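Local coordinates for effector protein HopAB2 (Pseudomonas syringae pv. tomato, PDB 3HGL), which is recognised by the tomato resistance protein Pto, eliciting host immunity, and in susceptible plants suppresses programmed cell death as a virulence factor, at residues N28-R31 / N32-G36; V39-S42 / R43-N47. All coordinates share one frame; numbering follows the deposited sequence.

Interaction 1: N28-R31 / N32-G36; sequences NMLR and NAMNG
Asn32, Ala33 and Met34 donate their backbone N-H groups to the carbonyls of Asn28, Met29 and Leu30, the i to i+4 pattern of an alpha helix, with Ala33 N 2.8 Å from Met29 O; the next bond, Asn35 N to Arg31 O, is weak. The helix then ends in a Schellman motif at Gly36, whose positive phi (79°) suits a residue without a side chain. On the apolar face Leu30 and Met34, a selenomethionine, lie one turn apart: Leu30 CG rests 3.8 Å from Met34 SE, and its CD1 touches the same atom. Leu30 reaches forward because CG stands opposite its own backbone N (chi1 179°). On the polar side the exposed Arg31 and Asn35 run alongside each other, polar ends at the surface, with Arg31 CG 3.8 Å from Asn35 ND2. The guanidinium bends back, and Arg31 NH1 makes a weak in-plane bond to Asn28 OD1 (3.4 Å). Met29, likewise a selenomethionine, bends at chi2 and chi3, which brings Met29 CE to 3.6 Å from Asn32 ND2. In the Pto-interacting domain, buried Leu30 offers its branched apolar end to Leu71 and Leu75 of helix 66-80, and Met34 packs on Ala68 and Arg72; Met29, Asn32 and Ala33 meet the loop leading to helix 43-52.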
loop_
_atom_site.group_PDB
_atom_site.type_symbol
_atom_site.label_atom_id
_atom_site.label_comp_id
_atom_site.label_asym_id
_atom_site.label_seq_id
_atom_site.Cartn_x
_atom_site.Cartn_y
_atom_site.Cartn_z
ATOM N N ASN A 28 4.266 7.279 -1.489
ATOM C CA ASN A 28 4.550 8.263 -0.440
ATOM C C ASN A 28 3.784 7.965 0.829
ATOM O O ASN A 28 4.337 8.023 1.930
ATOM C CB ASN A 28 4.172 9.677 -0.877
ATOM C CG ASN A 28 4.979 10.161 -2.045
ATOM O OD1 ASN A 28 6.118 9.749 -2.237
ATOM N ND2 ASN A 28 4.397 11.063 -2.834
HETATM N N MSE A 29 2.497 7.670 0.684
HETATM C CA MSE A 29 1.668 7.383 1.848
HETATM C C MSE A 29 2.093 6.104 2.546
HETATM O O MSE A 29 2.125 6.052 3.775
HETATM C CB MSE A 29 0.193 7.284 1.452
HETATM C CG MSE A 29 -0.487 8.618 1.198
HETATM SE SE MSE A 29 -0.303 9.827 2.693
HETATM C CE MSE A 29 1.237 10.782 2.036
ATOM N N LEU A 30 2.413 5.071 1.767
ATOM C CA LEU A 30 2.833 3.803 2.353
ATOM C C LEU A 30 4.126 4.020 3.131
ATOM O O LEU A 30 4.315 3.447 4.201
ATOM C CB LEU A 30 3.039 2.733 1.268
ATOM C CG LEU A 30 3.515 1.343 1.741
ATOM C CD1 LEU A 30 2.542 0.788 2.779
ATOM C CD2 LEU A 30 3.638 0.388 0.531
ATOM N N ARG A 31 5.013 4.854 2.589
ATOM C CA ARG A 31 6.277 5.152 3.257
ATOM C C ARG A 31 5.982 5.829 4.600
ATOM O O ARG A 31 6.578 5.483 5.621
ATOM C CB ARG A 31 7.156 6.062 2.383
ATOM C CG ARG A 31 8.448 6.509 3.072
ATOM C CD ARG A 31 9.352 7.327 2.144
ATOM N NE ARG A 31 9.681 6.581 0.933
ATOM C CZ ARG A 31 9.151 6.820 -0.261
ATOM N NH1 ARG A 31 8.270 7.803 -0.418
ATOM N NH2 ARG A 31 9.473 6.055 -1.295
ATOM N N ASN A 32 5.063 6.792 4.593
ATOM C CA ASN A 32 4.666 7.489 5.824
ATOM C C ASN A 32 4.091 6.501 6.835
ATOM O O ASN A 32 4.465 6.510 8.012
ATOM C CB ASN A 32 3.592 8.537 5.532
ATOM C CG ASN A 32 4.161 9.826 4.983
ATOM O OD1 ASN A 32 5.333 9.906 4.627
ATOM N ND2 ASN A 32 3.321 10.850 4.912
ATOM N N ALA A 33 3.174 5.657 6.373
ATOM C CA ALA A 33 2.538 4.679 7.252
ATOM C C ALA A 33 3.558 3.756 7.898
ATOM O O ALA A 33 3.511 3.515 9.107
ATOM C CB ALA A 33 1.516 3.859 6.474
HETATM N N MSE A 34 4.480 3.237 7.089
HETATM C CA MSE A 34 5.495 2.332 7.606
HETATM C C MSE A 34 6.483 3.000 8.556
HETATM O O MSE A 34 7.183 2.315 9.299
HETATM C CB MSE A 34 6.222 1.638 6.449
HETATM C CG MSE A 34 5.304 0.636 5.741
HETATM SE SE MSE A 34 6.007 -0.170 4.136
HETATM C CE MSE A 34 7.156 -1.485 4.969
ATOM N N ASN A 35 6.539 4.330 8.530
ATOM C CA ASN A 35 7.417 5.065 9.439
ATOM C C ASN A 35 6.634 5.495 10.677
ATOM O O ASN A 35 7.196 6.058 11.619
ATOM C CB ASN A 35 8.004 6.315 8.770
ATOM C CG ASN A 35 9.169 5.996 7.855
ATOM O OD1 ASN A 35 9.934 5.071 8.114
ATOM N ND2 ASN A 35 9.318 6.774 6.789
ATOM N N GLY A 36 5.332 5.227 10.668
ATOM C CA GLY A 36 4.506 5.617 11.789
ATOM C C GLY A 36 4.163 7.095 11.744
ATOM O O GLY A 36 3.800 7.680 12.769
#

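Interaction 2: V39-S42 / R43-N47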
loop_
_atom_site.group_PDB
_atom_site.type_symbol
_atom_site.label_atom_id
_atom_site.label_comp_id
_atom_site.label_asym_id
_atom_site.label_seq_id
_atom_site.Cartn_x
_atom_site.Cartn_y
_atom_site.Cartn_z
ATOM N N VAL A 39 -0.860 9.797 8.321
ATOM C CA VAL A 39 -1.126 9.561 6.906
ATOM C C VAL A 39 -2.486 10.094 6.470
ATOM O O VAL A 39 -3.349 10.387 7.297
ATOM C CB VAL A 39 -1.087 8.052 6.586
ATOM C CG1 VAL A 39 0.293 7.498 6.874
ATOM C CG2 VAL A 39 -2.144 7.318 7.419
ATOM N N ALA A 40 -2.661 10.222 5.161
ATOM C CA ALA A 40 -3.918 10.691 4.598
ATOM C C ALA A 40 -4.137 10.041 3.231
ATOM O O ALA A 40 -4.037 10.689 2.183
ATOM C CB ALA A 40 -3.918 12.213 4.480
ATOM N N PHE A 41 -4.422 8.742 3.252
ATOM C CA PHE A 41 -4.684 7.998 2.026
ATOM C C PHE A 41 -5.923 8.575 1.366
ATOM O O PHE A 41 -6.846 9.021 2.050
ATOM C CB PHE A 41 -4.931 6.519 2.344
ATOM C CG PHE A 41 -3.693 5.769 2.728
ATOM C CD1 PHE A 41 -2.766 5.387 1.759
ATOM C CD2 PHE A 41 -3.432 5.473 4.059
ATOM C CE1 PHE A 41 -1.594 4.720 2.114
ATOM C CE2 PHE A 41 -2.262 4.806 4.426
ATOM C CZ PHE A 41 -1.340 4.429 3.450
ATOM N N SER A 42 -5.947 8.573 0.039
ATOM C CA SER A 42 -7.111 9.078 -0.679
ATOM C C SER A 42 -8.271 8.121 -0.398
ATOM O O SER A 42 -8.074 7.041 0.170
ATOM C CB SER A 42 -6.835 9.108 -2.179
ATOM O OG SER A 42 -6.730 7.787 -2.686
ATOM N N ARG A 43 -9.480 8.506 -0.793
ATOM C CA ARG A 43 -10.626 7.639 -0.568
ATOM C C ARG A 43 -10.421 6.294 -1.261
ATOM O O ARG A 43 -10.694 5.243 -0.685
ATOM C CB ARG A 43 -11.909 8.303 -1.076
ATOM C CG ARG A 43 -12.297 9.549 -0.293
ATOM C CD ARG A 43 -13.698 10.018 -0.651
ATOM N NE ARG A 43 -14.124 11.127 0.198
ATOM C CZ ARG A 43 -15.323 11.699 0.135
ATOM N NH1 ARG A 43 -16.222 11.267 -0.740
ATOM N NH2 ARG A 43 -15.623 12.705 0.948
ATOM N N VAL A 44 -9.931 6.328 -2.494
ATOM C CA VAL A 44 -9.688 5.100 -3.244
ATOM C C VAL A 44 -8.634 4.228 -2.553
ATOM O O VAL A 44 -8.843 3.027 -2.362
ATOM C CB VAL A 44 -9.235 5.409 -4.689
ATOM C CG1 VAL A 44 -8.769 4.136 -5.379
ATOM C CG2 VAL A 44 -10.392 6.022 -5.470
ATOM N N GLU A 45 -7.508 4.832 -2.176
ATOM C CA GLU A 45 -6.436 4.092 -1.512
ATOM C C GLU A 45 -6.901 3.498 -0.189
ATOM O O GLU A 45 -6.647 2.329 0.105
ATOM C CB GLU A 45 -5.227 5.002 -1.252
ATOM C CG GLU A 45 -4.630 5.625 -2.509
ATOM C CD GLU A 45 -3.578 6.687 -2.213
ATOM O OE1 GLU A 45 -3.721 7.398 -1.198
ATOM O OE2 GLU A 45 -2.622 6.821 -3.009
ATOM N N GLN A 46 -7.581 4.311 0.613
ATOM C CA GLN A 46 -8.054 3.853 1.907
ATOM C C GLN A 46 -8.981 2.656 1.751
ATOM O O GLN A 46 -8.836 1.664 2.455
ATOM C CB GLN A 46 -8.779 4.983 2.640
ATOM C CG GLN A 46 -9.191 4.622 4.054
ATOM C CD GLN A 46 -9.734 5.808 4.819
ATOM O OE1 GLN A 46 -10.746 6.399 4.437
ATOM N NE2 GLN A 46 -9.061 6.168 5.908
ATOM N N ASN A 47 -9.928 2.756 0.824
ATOM C CA ASN A 47 -10.874 1.669 0.581
ATOM C C ASN A 47 -10.131 0.386 0.203
ATOM O O ASN A 47 -10.453 -0.703 0.688
ATOM C CB ASN A 47 -11.847 2.064 -0.536
ATOM C CG ASN A 47 -12.889 0.991 -0.811
ATOM O OD1 ASN A 47 -12.947 0.431 -1.907
ATOM N ND2 ASN A 47 -13.716 0.700 0.185
#
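Ser42 and Glu45 grip each other at the start of helix 43-52 in a capping box, each side chain bonding to the other's backbone N-H. Glu45 can be followed outward from the helix. Glu45 CB lies 3.5 Å from Ser42 OG, and Glu45 CG, set opposite its own carbonyl carbon, comes to 3.0 Å from the same oxygen, a tight approach. The extended chain then carries the carboxylate back past the serine. Glu45 OE1 accepts from Ser42 N at 2.8 Å, nearly straight (171°). The donor approaches on the anti side, 28° out of the carboxylate plane. Glu45 OE1 also sits at the edge of the Phe41 ring, near its plane and 3.7 Å from Phe41 CD1, with ring and carboxylate planes steeply inclined. OE2 is hydrogen-bonded to Thr26 OG1 and His25 ND1, which leaves both oxygens of this buried residue with partners.

Serine suits the N-cap because its short side chain lets the hydroxyl oxygen stand in for the carbonyl that a first-turn N-H lacks. Ser42 OG lies between its own backbone N and carbonyl carbon (chi1 68°), which turns it to the helix start, where it accepts from Glu45 N at 3.1 Å. The first full helical bond follows, Gln46 N to Ser42 O at 2.8 Å, while Gln46 CB packs against that carbonyl and touches Phe41 CB. A negative carboxylate at a helix N-terminus probably also benefits from the helix dipole. Through Thr26 and His25 the box is tied to helix 23-35; Phe41 packs on Met29 of that helix and stacks on Phe49 of helix 43-52.

Overall arrangement
Interactions 1 and 2 stand at the two ends of one connection: residues 28-36 finish helix 23-35, and the loop at residues 39-42 leads the chain into helix 43-52. Their centres are 12 Å apart, yet they touch directly, with Val39 CG1 3.7 Å from Asn32 CB and lying against Ala33 as well. Interaction 1 is partly buried, sending one apolar face inward to helix 66-80; interaction 2 is a surface contact apart from its buried glutamate. The chemistry follows the helix ends. At the C-terminal end of helix 23-35 a glycine lets the backbone turn away, whereas at the N-terminal end of helix 43-52 side chains supply the bonds that the first turn lacks.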